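Long-range contacts in SusD homolog (Bacteroides thetaiotaomicron VPI-5482, PDB 3IHV), which probably binds glycans at the cell surface for uptake across the outer membrane of this gut bacterium: residues A[27-31]-A[123-127]; A[136-140]-A[156-162]; A[163-167]-A[205-209]. One frame throughout, in Å; residues are numbered along the deposited sequence.

How the interactions relate
All three contacts follow one another along the chain. Helix 107-135 supplies residues 123-127 to interaction 1, and the loop leaving its C-terminal end supplies 136-140 to interaction 2. Helix 159-176 then serves interaction 2 with its first turn and interaction 3 with the next. The centres of interactions 2 and 3 are about 11 Å apart, with Leu140 packed on Tyr165 and Glu160 near Trp209. Interaction 1 lies about 16 Å from interaction 3, centre to centre, yet Arg124 touches Tyr165 and Gly125 touches Ile166. Between interactions 1 and 2 the nearest atoms are about 7 Å apart. The side chain of Asn31 is about 13 Å from a bound sodium ion.

Interaction 1: A[27-31]-A[123-127]; sequences VYRTN and LRGMF. With EDO (1,2-ethanediol), chain M.
Leu123 sets its CD1 methyl squarely on the ring of Tyr28: the carbon lies 3.5 Å from the ring centroid and 4° off the ring normal, a CH-pi contact over the middle of one face. The two side chains meet at about a right angle. Leu123 CD1 also lies 3.7 Å from Val27 CG1. With CG1 anti to the backbone N (chi1 -173°), Val27 directs this branch into the angle between Leu123 and Phe127. The other methyl of Leu123, CD2, lies against the amide of Asn31, 3.6 Å from ND2.

Asn31 ND2 gives a fairly straight bond to O2 of a bound ethanediol (3.1 Å), probably from the crystallisation liquor and also held by Ser264 N, whereas OD1 faces the edge of the Phe127 ring, 3.4 Å from CE1, with the amide turned 69° from the ring plane. This buried oxygen has no hydrogen-bond partner in the model; the ring's C-H edge can offer it at most weak electrostatic compensation. Thr30 OG1 bonds Val27 O at 2.8 Å, alongside Thr30 N, and also Arg90 NH1.

The contact is helix packing in the alpha-helical, TPR-related part of the SusD fold, setting residues 27-31 against helix 107-135. Tyr28 OH is held by Glu119 and Phe193 N, helix 75-101 flanks Val27 and Phe127, helix 34-38 covers Asn31, and strand 259-263 meets Asn31 and Met126.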
ATOM      1  N   VAL A  27     -18.117   6.849  -1.647  1.00  7.37           N
ATOM      2  CA  VAL A  27     -17.464   5.818  -0.866  1.00  7.54           C
ATOM      3  C   VAL A  27     -15.986   5.758  -1.287  1.00  7.63           C
ATOM      4  O   VAL A  27     -15.074   5.733  -0.442  1.00  8.14           O
ATOM      5  CB  VAL A  27     -18.133   4.412  -1.026  1.00  7.82           C
ATOM      6  CG1 VAL A  27     -17.489   3.402  -0.032  1.00  7.47           C
ATOM      7  CG2 VAL A  27     -19.671   4.513  -0.799  1.00  6.44           C
ATOM      8  N   TYR A  28     -15.750   5.701  -2.592  1.00  7.53           N
ATOM      9  CA  TYR A  28     -14.395   5.751  -3.097  1.00  7.17           C
ATOM     10  C   TYR A  28     -13.603   6.968  -2.635  1.00  6.87           C
ATOM     11  O   TYR A  28     -12.404   6.853  -2.373  1.00  6.75           O
ATOM     12  CB  TYR A  28     -14.379   5.776  -4.605  1.00  7.88           C
ATOM     13  CG  TYR A  28     -14.578   4.420  -5.279  1.00  5.52           C
ATOM     14  CD1 TYR A  28     -13.506   3.576  -5.472  1.00  6.78           C
ATOM     15  CD2 TYR A  28     -15.826   4.032  -5.749  1.00  6.12           C
ATOM     16  CE1 TYR A  28     -13.647   2.358  -6.107  1.00  8.24           C
ATOM     17  CE2 TYR A  28     -15.997   2.808  -6.368  1.00  6.25           C
ATOM     18  CZ  TYR A  28     -14.889   1.987  -6.587  1.00  7.35           C
ATOM     19  OH  TYR A  28     -14.980   0.765  -7.216  1.00  7.62           O
ATOM     20  N   ARG A  29     -14.248   8.129  -2.572  1.00  8.58           N
ATOM     21  CA  ARG A  29     -13.547   9.366  -2.235  1.00  8.98           C
ATOM     22  C   ARG A  29     -12.877   9.241  -0.872  1.00  8.73           C
ATOM     23  O   ARG A  29     -11.895   9.916  -0.619  1.00  9.40           O
ATOM     24  CB  ARG A  29     -14.535  10.529  -2.290  1.00 10.27           C
ATOM     25  CG  ARG A  29     -14.013  11.912  -2.093  1.00 14.47           C
ATOM     26  CD  ARG A  29     -15.225  12.900  -2.285  1.00 21.18           C
ATOM     27  NE  ARG A  29     -15.903  12.636  -3.562  1.00 25.80           N
ATOM     28  CZ  ARG A  29     -17.212  12.388  -3.762  1.00 26.79           C
ATOM     29  NH1 ARG A  29     -18.125  12.493  -2.794  1.00 29.34           N
ATOM     30  NH2 ARG A  29     -17.624  12.111  -4.993  1.00 26.50           N
ATOM     31  N   THR A  30     -13.373   8.354   0.000  1.00  8.04           N
ATOM     32  CA  THR A  30     -12.748   8.160   1.317  1.00  7.06           C
ATOM     33  C   THR A  30     -11.242   7.897   1.158  1.00  7.25           C
ATOM     34  O   THR A  30     -10.396   8.421   1.927  1.00  7.60           O
ATOM     35  CB  THR A  30     -13.399   7.010   2.098  1.00  6.51           C
ATOM     36  OG1 THR A  30     -14.822   7.085   1.976  1.00  6.37           O
ATOM     37  CG2 THR A  30     -13.031   7.083   3.572  1.00  6.99           C
ATOM     38  N   ASN A  31     -10.898   7.121   0.129  1.00  7.30           N
ATOM     39  CA  ASN A  31      -9.523   6.736  -0.111  1.00  7.58           C
ATOM     40  C   ASN A  31      -8.532   7.865  -0.303  1.00  6.41           C
ATOM     41  O   ASN A  31      -7.353   7.629  -0.053  1.00  7.54           O
ATOM     42  CB  ASN A  31      -9.416   5.779  -1.318  1.00  7.20           C
ATOM     43  CG  ASN A  31      -9.933   4.395  -0.991  1.00  9.81           C
ATOM     44  OD1 ASN A  31      -9.857   3.950   0.162  1.00  9.54           O
ATOM     45  ND2 ASN A  31     -10.424   3.710  -1.995  1.00 11.42           N
ATOM     46  N   LEU A 123     -14.963  -2.293  -1.386  1.00  7.27           N
ATOM     47  CA  LEU A 123     -14.397  -1.182  -0.618  1.00  6.71           C
ATOM     48  C   LEU A 123     -14.538  -1.467   0.874  1.00  7.22           C
ATOM     49  O   LEU A 123     -13.585  -1.292   1.643  1.00  6.73           O
ATOM     50  CB  LEU A 123     -15.077   0.110  -0.998  1.00  6.80           C
ATOM     51  CG  LEU A 123     -14.603   0.761  -2.319  1.00  5.96           C
ATOM     52  CD1 LEU A 123     -15.630   1.757  -2.824  1.00  8.06           C
ATOM     53  CD2 LEU A 123     -13.190   1.377  -2.192  1.00  8.96           C
ATOM     54  N   ARG A 124     -15.725  -1.895   1.289  1.00  6.44           N
ATOM     55  CA  ARG A 124     -15.951  -2.224   2.695  1.00  7.15           C
ATOM     56  C   ARG A 124     -14.983  -3.329   3.190  1.00  6.46           C
ATOM     57  O   ARG A 124     -14.376  -3.230   4.270  1.00  7.01           O
ATOM     58  CB  ARG A 124     -17.406  -2.602   2.922  1.00  7.53           C
ATOM     59  CG  ARG A 124     -17.725  -2.838   4.393  1.00  8.01           C
ATOM     60  CD  ARG A 124     -19.224  -2.969   4.654  1.00  7.77           C
ATOM     61  NE  ARG A 124     -19.764  -4.169   4.042  1.00  7.22           N
ATOM     62  CZ  ARG A 124     -21.045  -4.491   4.007  1.00  7.32           C
ATOM     63  NH1 ARG A 124     -21.961  -3.687   4.532  1.00  6.52           N
ATOM     64  NH2 ARG A 124     -21.432  -5.621   3.443  1.00  8.23           N
ATOM     65  N   GLY A 125     -14.755  -4.324   2.346  1.00  6.37           N
ATOM     66  CA  GLY A 125     -13.782  -5.392   2.647  1.00  6.62           C
ATOM     67  C   GLY A 125     -12.368  -4.830   2.788  1.00  7.04           C
ATOM     68  O   GLY A 125     -11.630  -5.200   3.710  1.00  7.89           O
HETATM   69  N   MSE A 126     -12.012  -3.912   1.884  1.00  7.13           N
HETATM   70  CA  MSE A 126     -10.712  -3.251   1.897  1.00  6.68           C
HETATM   71  C   MSE A 126     -10.555  -2.437   3.207  1.00  7.19           C
HETATM   72  O   MSE A 126      -9.504  -2.497   3.853  1.00  7.53           O
HETATM   73  CB  MSE A 126     -10.567  -2.354   0.661  1.00  7.69           C
HETATM   74  CG  MSE A 126      -9.211  -1.720   0.539  1.00  9.09           C
HETATM   75 SE   MSE A 126      -9.176  -0.810  -1.192  0.75  6.63          SE
HETATM   76  CE  MSE A 126      -7.764   0.513  -0.912  1.00 12.01           C
ATOM     77  N   PHE A 127     -11.599  -1.697   3.597  1.00  6.35           N
ATOM     78  CA  PHE A 127     -11.540  -0.879   4.823  1.00  6.64           C
ATOM     79  C   PHE A 127     -11.409  -1.775   6.060  1.00  6.35           C
ATOM     80  O   PHE A 127     -10.553  -1.537   6.926  1.00  6.56           O
ATOM     81  CB  PHE A 127     -12.763   0.014   4.988  1.00  5.91           C
ATOM     82  CG  PHE A 127     -12.994   0.973   3.848  1.00  6.94           C
ATOM     83  CD1 PHE A 127     -11.949   1.491   3.090  1.00  6.29           C
ATOM     84  CD2 PHE A 127     -14.277   1.346   3.524  1.00  6.23           C
ATOM     85  CE1 PHE A 127     -12.199   2.391   2.052  1.00  6.56           C
ATOM     86  CE2 PHE A 127     -14.509   2.217   2.506  1.00  6.61           C
ATOM     87  CZ  PHE A 127     -13.491   2.730   1.771  1.00  7.39           C
TER
HETATM   88  C1  EDO M  22      -9.716   7.404  -6.015  1.00 18.98           C
HETATM   89  O1  EDO M  22      -9.236   6.557  -7.046  1.00 16.84           O
HETATM   90  C2  EDO M  22     -10.603   6.647  -5.045  1.00 21.32           C
HETATM   91  O2  EDO M  22     -10.095   5.380  -4.604  1.00 19.03           O

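Interaction 2: A[136-140]-A[156-162]; sequences GNVVL and QSAPEKV
Gly136 leaves helix 107-135 with positive phi (77°), and its carbonyl O rests on the ring of Pro159, 3.7 Å from CB. One water joins Gly136 O, Val138 N and Ser157 O; a second links Asn137 OD1 to the same Ser157 oxygen, while Asn137 ND2 bonds Asn532 OD1. Asn137 O accepts Gln156 NE2 at 3.0 Å, the donor well above the carbonyl plane and the bond bent to 148°, while Asn530 N holds Gln156 OE1. A leucine in place of Gln156 would probably leave Asn137 O and Asn530 N without these mates. Val138 O receives Ser157 N in a short, nearly straight bond of 2.7 Å, plus a CA-H...O contact from Gln156. This ties the loop after helix 107-135 to the approach to helix 159-176, two long helices of the SusD fold, with Ala158 at the N-cap and Pro159 opening the first turn. Val138 CG2 meets Val162 CG2 at 3.9 Å, their side chains crossing at about a right angle. Val139 points away from 156-162, touches Phe529, and bonds Tyr85 OH through its carbonyl. The Leu140 side chain slides past Val162 in the opposite direction, its CD1 3.6 Å from Ser157 OG, which a third water connects to Leu140 N.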
ATOM      1  N   GLY A 136      -5.990  -5.048  14.739  1.00  6.20           N
ATOM      2  CA  GLY A 136      -6.173  -6.368  15.362  1.00  6.00           C
ATOM      3  C   GLY A 136      -7.519  -6.733  15.936  1.00  6.56           C
ATOM      4  O   GLY A 136      -8.053  -7.797  15.641  1.00  9.09           O
ATOM      5  N   ASN A 137      -8.046  -5.879  16.807  1.00  6.69           N
ATOM      6  CA  ASN A 137      -9.255  -6.120  17.579  1.00  6.76           C
ATOM      7  C   ASN A 137     -10.210  -4.949  17.370  1.00  6.03           C
ATOM      8  O   ASN A 137     -10.139  -3.943  18.076  1.00  5.22           O
ATOM      9  CB  ASN A 137      -8.806  -6.234  19.019  1.00  6.64           C
ATOM     10  CG  ASN A 137      -7.880  -7.399  19.201  1.00  8.85           C
ATOM     11  OD1 ASN A 137      -8.334  -8.531  19.129  1.00  8.47           O
ATOM     12  ND2 ASN A 137      -6.566  -7.146  19.338  1.00  7.76           N
ATOM     13  N   VAL A 138     -11.119  -5.134  16.414  1.00  5.41           N
ATOM     14  CA  VAL A 138     -11.915  -4.029  15.939  1.00  6.39           C
ATOM     15  C   VAL A 138     -13.411  -4.372  16.016  1.00  6.67           C
ATOM     16  O   VAL A 138     -13.806  -5.534  16.237  1.00  7.79           O
ATOM     17  CB  VAL A 138     -11.467  -3.621  14.516  1.00  7.35           C
ATOM     18  CG1 VAL A 138      -9.888  -3.237  14.486  1.00  5.42           C
ATOM     19  CG2 VAL A 138     -11.888  -4.661  13.468  1.00  6.12           C
ATOM     20  N   VAL A 139     -14.210  -3.333  15.879  1.00  6.89           N
ATOM     21  CA  VAL A 139     -15.663  -3.458  15.897  1.00  6.69           C
ATOM     22  C   VAL A 139     -16.202  -3.712  14.491  1.00  7.83           C
ATOM     23  O   VAL A 139     -15.848  -3.003  13.519  1.00  6.93           O
ATOM     24  CB  VAL A 139     -16.354  -2.164  16.428  1.00  7.59           C
ATOM     25  CG1 VAL A 139     -17.875  -2.344  16.466  1.00  8.45           C
ATOM     26  CG2 VAL A 139     -15.858  -1.789  17.796  1.00  7.69           C
ATOM     27  N   LEU A 140     -17.082  -4.709  14.398  1.00  7.44           N
ATOM     28  CA  LEU A 140     -17.861  -4.929  13.177  1.00  8.49           C
ATOM     29  C   LEU A 140     -19.056  -3.979  13.271  1.00  8.14           C
ATOM     30  O   LEU A 140     -20.041  -4.273  13.966  1.00  7.79           O
ATOM     31  CB  LEU A 140     -18.348  -6.366  13.044  1.00  8.38           C
ATOM     32  CG  LEU A 140     -17.305  -7.377  12.592  1.00 10.49           C
ATOM     33  CD1 LEU A 140     -17.773  -8.832  12.691  1.00 10.62           C
ATOM     34  CD2 LEU A 140     -16.891  -7.034  11.161  1.00 10.36           C
ATOM     35  N   GLN A 156     -15.443  -5.361  20.558  1.00  6.35           N
ATOM     36  CA  GLN A 156     -14.475  -5.793  19.573  1.00  6.44           C
ATOM     37  C   GLN A 156     -14.787  -7.220  19.176  1.00  7.28           C
ATOM     38  O   GLN A 156     -15.119  -8.031  20.031  1.00  7.28           O
ATOM     39  CB  GLN A 156     -13.083  -5.696  20.193  1.00  6.22           C
ATOM     40  CG  GLN A 156     -12.622  -4.256  20.325  1.00  5.47           C
ATOM     41  CD  GLN A 156     -11.567  -4.099  21.398  1.00  5.37           C
ATOM     42  OE1 GLN A 156     -11.802  -4.421  22.572  1.00  8.11           O
ATOM     43  NE2 GLN A 156     -10.392  -3.595  21.007  1.00  3.87           N
ATOM     44  N   SER A 157     -14.710  -7.519  17.882  1.00  6.49           N
ATOM     45  CA  SER A 157     -14.920  -8.883  17.396  1.00  7.50           C
ATOM     46  C   SER A 157     -13.593  -9.633  17.298  1.00  7.69           C
ATOM     47  O   SER A 157     -12.554  -9.030  17.107  1.00  7.58           O
ATOM     48  CB  SER A 157     -15.597  -8.864  16.016  1.00  7.29           C
ATOM     49  OG  SER A 157     -16.998  -8.650  16.183  1.00  8.71           O
ATOM     50  N   ALA A 158     -13.655 -10.951  17.406  1.00  8.21           N
ATOM     51  CA  ALA A 158     -12.503 -11.806  17.134  1.00  8.97           C
ATOM     52  C   ALA A 158     -12.024 -11.505  15.693  1.00  8.97           C
ATOM     53  O   ALA A 158     -12.848 -11.347  14.783  1.00  9.41           O
ATOM     54  CB  ALA A 158     -12.904 -13.298  17.273  1.00  9.22           C
ATOM     55  N   PRO A 159     -10.711 -11.427  15.467  1.00  8.42           N
ATOM     56  CA  PRO A 159     -10.246 -11.111  14.123  1.00  9.65           C
ATOM     57  C   PRO A 159     -10.762 -12.099  13.065  1.00  9.96           C
ATOM     58  O   PRO A 159     -10.973 -11.710  11.927  1.00  7.89           O
ATOM     59  CB  PRO A 159      -8.722 -11.172  14.239  1.00  9.72           C
ATOM     60  CG  PRO A 159      -8.446 -11.822  15.544  1.00 10.47           C
ATOM     61  CD  PRO A 159      -9.589 -11.525  16.420  1.00 10.23           C
ATOM     62  N   GLU A 160     -10.974 -13.349  13.475  1.00  9.51           N
ATOM     63  CA  GLU A 160     -11.489 -14.388  12.596  1.00 11.62           C
ATOM     64  C   GLU A 160     -12.856 -14.014  12.050  1.00 10.16           C
ATOM     65  O   GLU A 160     -13.142 -14.267  10.876  1.00 10.14           O
ATOM     66  CB  GLU A 160     -11.683 -15.716  13.345  1.00 12.08           C
ATOM     67  CG  GLU A 160     -10.450 -16.389  13.752  1.00 18.24           C
ATOM     68  CD  GLU A 160      -9.902 -15.988  15.123  1.00 21.75           C
ATOM     69  OE1 GLU A 160     -10.306 -14.945  15.660  1.00 16.53           O
ATOM     70  OE2 GLU A 160      -9.034 -16.760  15.640  1.00 23.90           O
ATOM     71  N   LYS A 161     -13.682 -13.389  12.888  1.00  9.73           N
ATOM     72  CA  LYS A 161     -15.004 -12.964  12.467  1.00  9.71           C
ATOM     73  C   LYS A 161     -14.907 -11.756  11.551  1.00  8.63           C
ATOM     74  O   LYS A 161     -15.707 -11.651  10.652  1.00  7.94           O
ATOM     75  CB  LYS A 161     -15.918 -12.643  13.654  1.00 11.50           C
ATOM     76  CG  LYS A 161     -16.236 -13.828  14.540  1.00 15.38           C
ATOM     77  CD  LYS A 161     -16.733 -15.064  13.769  1.00 20.80           C
ATOM     78  CE  LYS A 161     -18.065 -14.861  13.050  1.00 23.32           C
ATOM     79  NZ  LYS A 161     -18.406 -16.086  12.201  1.00 25.07           N
ATOM     80  N   VAL A 162     -13.957 -10.844  11.777  1.00  6.65           N
ATOM     81  CA  VAL A 162     -13.794  -9.715  10.865  1.00  6.97           C
ATOM     82  C   VAL A 162     -13.300 -10.257   9.507  1.00  7.03           C
ATOM     83  O   VAL A 162     -13.774  -9.808   8.442  1.00  6.91           O
ATOM     84  CB  VAL A 162     -12.860  -8.667  11.446  1.00  6.29           C
ATOM     85  CG1 VAL A 162     -12.682  -7.504  10.480  1.00  6.23           C
ATOM     86  CG2 VAL A 162     -13.417  -8.174  12.816  1.00  6.04           C
TER
HETATM   87  O   HOH W   1     -10.848  -7.758  15.198  1.00  7.18           O
HETATM   88  O   HOH W   2     -10.984  -8.824  19.449  1.00 14.00           O
HETATM   89  O   HOH W   3     -17.820  -6.143  16.836  1.00  6.49           O

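Interaction 3: A[163-167]-A[205-209]; sequences YEYIE and VYATW. With EDO (1,2-ethanediol), chain H.
Tyr163 and Trp209 lie almost flat on each other and form the dense half of this contact, an antiparallel helix pair in the TPR-related helical part of the SusD fold. Segments 163-167 and 205-209 run at 166°, their axes 11.0 Å apart at closest. The tyrosine ring and the five-membered indole ring make an offset stack, centroids 4.5 Å apart and planes at 17°. Because the two side chains slide past each other in opposite directions, each also sets its own CB over the partner's ring: Tyr163 CB stands 3.3 Å from the centroid of the indole six-membered ring, and Trp209 CB 4.0 Å from that of the tyrosine. Trp209 has CG anti to the backbone N (chi1 -166°), which swings the indole across to the facing helix. Val205 CG1 comes in at the edge of the Tyr163 ring, 3.6 Å from CD1, and also packs on Ile166 CG2. Phe129 of helix 107-135 lies against Tyr163 and Thr208.

The other side of the contact is more polar and less buried. Glu167 reaches out with an extended chain, and its OE2 accepts Tyr206 OH at 2.6 Å through the anti lone pair, the carboxylate standing nearly perpendicular to the phenol ring. A bound ethanediol donates to the same oxygen, also at 2.6 Å, and bonds to Lys219 NZ as well. Meanwhile Glu167 OE1 sits at the edge of the indole, 3.7 Å from Trp209 CH2.

The Tyr206 bond joins the helices; donors at OE2, one of them probably a crystallisation diol, would be expected to favour the ionised form of Glu167.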
ATOM      1  N   TYR A 163     -12.376 -11.231   9.523  1.00  8.04           N
ATOM      2  CA  TYR A 163     -11.907 -11.837   8.282  1.00  6.65           C
ATOM      3  C   TYR A 163     -13.051 -12.505   7.523  1.00  7.43           C
ATOM      4  O   TYR A 163     -13.147 -12.407   6.303  1.00  7.07           O
ATOM      5  CB  TYR A 163     -10.711 -12.802   8.473  1.00  7.43           C
ATOM      6  CG  TYR A 163      -9.357 -12.099   8.421  1.00  7.29           C
ATOM      7  CD1 TYR A 163      -8.870 -11.606   7.206  1.00  8.29           C
ATOM      8  CD2 TYR A 163      -8.573 -11.891   9.561  1.00  6.31           C
ATOM      9  CE1 TYR A 163      -7.681 -10.955   7.128  1.00  6.97           C
ATOM     10  CE2 TYR A 163      -7.354 -11.282   9.480  1.00  7.73           C
ATOM     11  CZ  TYR A 163      -6.896 -10.800   8.260  1.00  8.53           C
ATOM     12  OH  TYR A 163      -5.721 -10.113   8.120  1.00  7.34           O
ATOM     13  N   GLU A 164     -13.905 -13.221   8.222  1.00  7.85           N
ATOM     14  CA  GLU A 164     -15.042 -13.834   7.564  1.00  9.35           C
ATOM     15  C   GLU A 164     -15.963 -12.793   6.905  1.00  9.22           C
ATOM     16  O   GLU A 164     -16.489 -13.019   5.812  1.00  8.54           O
ATOM     17  CB  GLU A 164     -15.750 -14.692   8.606  1.00  9.46           C
ATOM     18  CG  GLU A 164     -16.977 -15.359   8.141  1.00 16.16           C
ATOM     19  CD  GLU A 164     -17.518 -16.301   9.197  1.00 21.98           C
ATOM     20  OE1 GLU A 164     -18.734 -16.607   9.155  1.00 25.67           O
ATOM     21  OE2 GLU A 164     -16.717 -16.693  10.085  1.00 25.02           O
ATOM     22  N   TYR A 165     -16.139 -11.655   7.561  1.00  8.21           N
ATOM     23  CA  TYR A 165     -16.956 -10.569   7.024  1.00  7.95           C
ATOM     24  C   TYR A 165     -16.298  -9.987   5.762  1.00  7.28           C
ATOM     25  O   TYR A 165     -16.959  -9.816   4.740  1.00  7.93           O
ATOM     26  CB  TYR A 165     -17.124  -9.517   8.100  1.00  7.93           C
ATOM     27  CG  TYR A 165     -18.152  -8.480   7.788  1.00  7.91           C
ATOM     28  CD1 TYR A 165     -19.491  -8.689   8.082  1.00 11.46           C
ATOM     29  CD2 TYR A 165     -17.796  -7.301   7.206  1.00 11.06           C
ATOM     30  CE1 TYR A 165     -20.444  -7.723   7.774  1.00  9.15           C
ATOM     31  CE2 TYR A 165     -18.726  -6.335   6.920  1.00 11.44           C
ATOM     32  CZ  TYR A 165     -20.033  -6.538   7.215  1.00 11.18           C
ATOM     33  OH  TYR A 165     -20.931  -5.542   6.922  1.00 10.21           O
ATOM     34  N   ILE A 166     -14.984  -9.743   5.813  1.00  6.82           N
ATOM     35  CA  ILE A 166     -14.247  -9.260   4.632  1.00  6.74           C
ATOM     36  C   ILE A 166     -14.385 -10.277   3.466  1.00  7.45           C
ATOM     37  O   ILE A 166     -14.648  -9.916   2.338  1.00  7.80           O
ATOM     38  CB  ILE A 166     -12.756  -9.100   4.962  1.00  6.02           C
ATOM     39  CG1 ILE A 166     -12.585  -7.998   6.007  1.00  6.68           C
ATOM     40  CG2 ILE A 166     -11.914  -8.836   3.679  1.00  5.44           C
ATOM     41  CD1 ILE A 166     -11.241  -8.041   6.702  1.00  7.32           C
ATOM     42  N   GLU A 167     -14.255 -11.548   3.803  1.00  6.96           N
ATOM     43  CA  GLU A 167     -14.297 -12.636   2.841  1.00  7.58           C
ATOM     44  C   GLU A 167     -15.627 -12.679   2.142  1.00  7.35           C
ATOM     45  O   GLU A 167     -15.672 -12.799   0.904  1.00  7.56           O
ATOM     46  CB  GLU A 167     -14.056 -13.946   3.547  1.00  6.96           C
ATOM     47  CG  GLU A 167     -14.184 -15.144   2.633  1.00  9.10           C
ATOM     48  CD  GLU A 167     -14.063 -16.500   3.377  1.00  7.68           C
ATOM     49  OE1 GLU A 167     -14.508 -16.645   4.535  1.00  8.57           O
ATOM     50  OE2 GLU A 167     -13.558 -17.444   2.760  1.00 11.32           O
ATOM     51  N   VAL A 205      -5.823 -11.030   1.471  1.00  7.15           N
ATOM     52  CA  VAL A 205      -6.582 -11.241   2.718  1.00  7.22           C
ATOM     53  C   VAL A 205      -6.393 -12.632   3.221  1.00  6.63           C
ATOM     54  O   VAL A 205      -6.078 -12.829   4.391  1.00  6.46           O
ATOM     55  CB  VAL A 205      -8.087 -10.927   2.464  1.00  5.99           C
ATOM     56  CG1 VAL A 205      -9.010 -11.480   3.593  1.00  7.06           C
ATOM     57  CG2 VAL A 205      -8.282  -9.423   2.196  1.00  6.91           C
ATOM     58  N   TYR A 206      -6.558 -13.636   2.352  1.00  7.03           N
ATOM     59  CA  TYR A 206      -6.338 -14.998   2.794  1.00  5.92           C
ATOM     60  C   TYR A 206      -4.909 -15.255   3.239  1.00  6.74           C
ATOM     61  O   TYR A 206      -4.699 -15.946   4.242  1.00  5.97           O
ATOM     62  CB  TYR A 206      -6.677 -16.019   1.710  1.00  6.05           C
ATOM     63  CG  TYR A 206      -8.159 -16.226   1.417  1.00  5.53           C
ATOM     64  CD1 TYR A 206      -9.062 -16.495   2.449  1.00  5.95           C
ATOM     65  CD2 TYR A 206      -8.602 -16.363   0.127  1.00  4.99           C
ATOM     66  CE1 TYR A 206     -10.426 -16.718   2.178  1.00  5.12           C
ATOM     67  CE2 TYR A 206      -9.938 -16.639  -0.163  1.00  5.58           C
ATOM     68  CZ  TYR A 206     -10.838 -16.852   0.865  1.00  6.19           C
ATOM     69  OH  TYR A 206     -12.167 -17.107   0.586  1.00  7.08           O
ATOM     70  N   ALA A 207      -3.933 -14.736   2.495  1.00  6.42           N
ATOM     71  CA  ALA A 207      -2.520 -14.934   2.882  1.00  6.82           C
ATOM     72  C   ALA A 207      -2.246 -14.341   4.281  1.00  7.36           C
ATOM     73  O   ALA A 207      -1.534 -14.939   5.084  1.00  8.47           O
ATOM     74  CB  ALA A 207      -1.578 -14.287   1.824  1.00  6.94           C
ATOM     75  N   THR A 208      -2.824 -13.182   4.563  1.00  7.48           N
ATOM     76  CA  THR A 208      -2.588 -12.483   5.845  1.00  7.30           C
ATOM     77  C   THR A 208      -3.285 -13.267   6.977  1.00  7.66           C
ATOM     78  O   THR A 208      -2.712 -13.485   8.048  1.00  7.65           O
ATOM     79  CB  THR A 208      -3.026 -11.011   5.784  1.00  8.21           C
ATOM     80  OG1 THR A 208      -2.425 -10.348   4.637  1.00  7.29           O
ATOM     81  CG2 THR A 208      -2.681 -10.277   7.111  1.00  5.86           C
ATOM     82  N   TRP A 209      -4.516 -13.720   6.715  1.00  7.63           N
ATOM     83  CA  TRP A 209      -5.298 -14.533   7.635  1.00  6.44           C
ATOM     84  C   TRP A 209      -4.547 -15.795   8.029  1.00  6.64           C
ATOM     85  O   TRP A 209      -4.627 -16.243   9.195  1.00  7.04           O
ATOM     86  CB  TRP A 209      -6.619 -14.867   6.954  1.00  6.70           C
ATOM     87  CG  TRP A 209      -7.724 -15.401   7.755  1.00  7.70           C
ATOM     88  CD1 TRP A 209      -7.711 -15.948   9.020  1.00  8.93           C
ATOM     89  CD2 TRP A 209      -9.048 -15.557   7.271  1.00  8.29           C
ATOM     90  NE1 TRP A 209      -8.983 -16.349   9.376  1.00  8.51           N
ATOM     91  CE2 TRP A 209      -9.813 -16.137   8.305  1.00  6.79           C
ATOM     92  CE3 TRP A 209      -9.669 -15.239   6.061  1.00  7.96           C
ATOM     93  CZ2 TRP A 209     -11.180 -16.407   8.158  1.00  8.80           C
ATOM     94  CZ3 TRP A 209     -11.037 -15.503   5.927  1.00  8.19           C
ATOM     95  CH2 TRP A 209     -11.760 -16.074   6.966  1.00  8.83           C
TER
HETATM   96  C1  EDO H  14     -12.812 -21.098   1.796  1.00 26.51           C
HETATM   97  O1  EDO H  14     -13.174 -22.146   2.703  1.00 33.38           O
HETATM   98  C2  EDO H  14     -11.730 -20.312   2.488  1.00 22.80           C
HETATM   99  O2  EDO H  14     -12.354 -19.587   3.531  1.00 21.82           O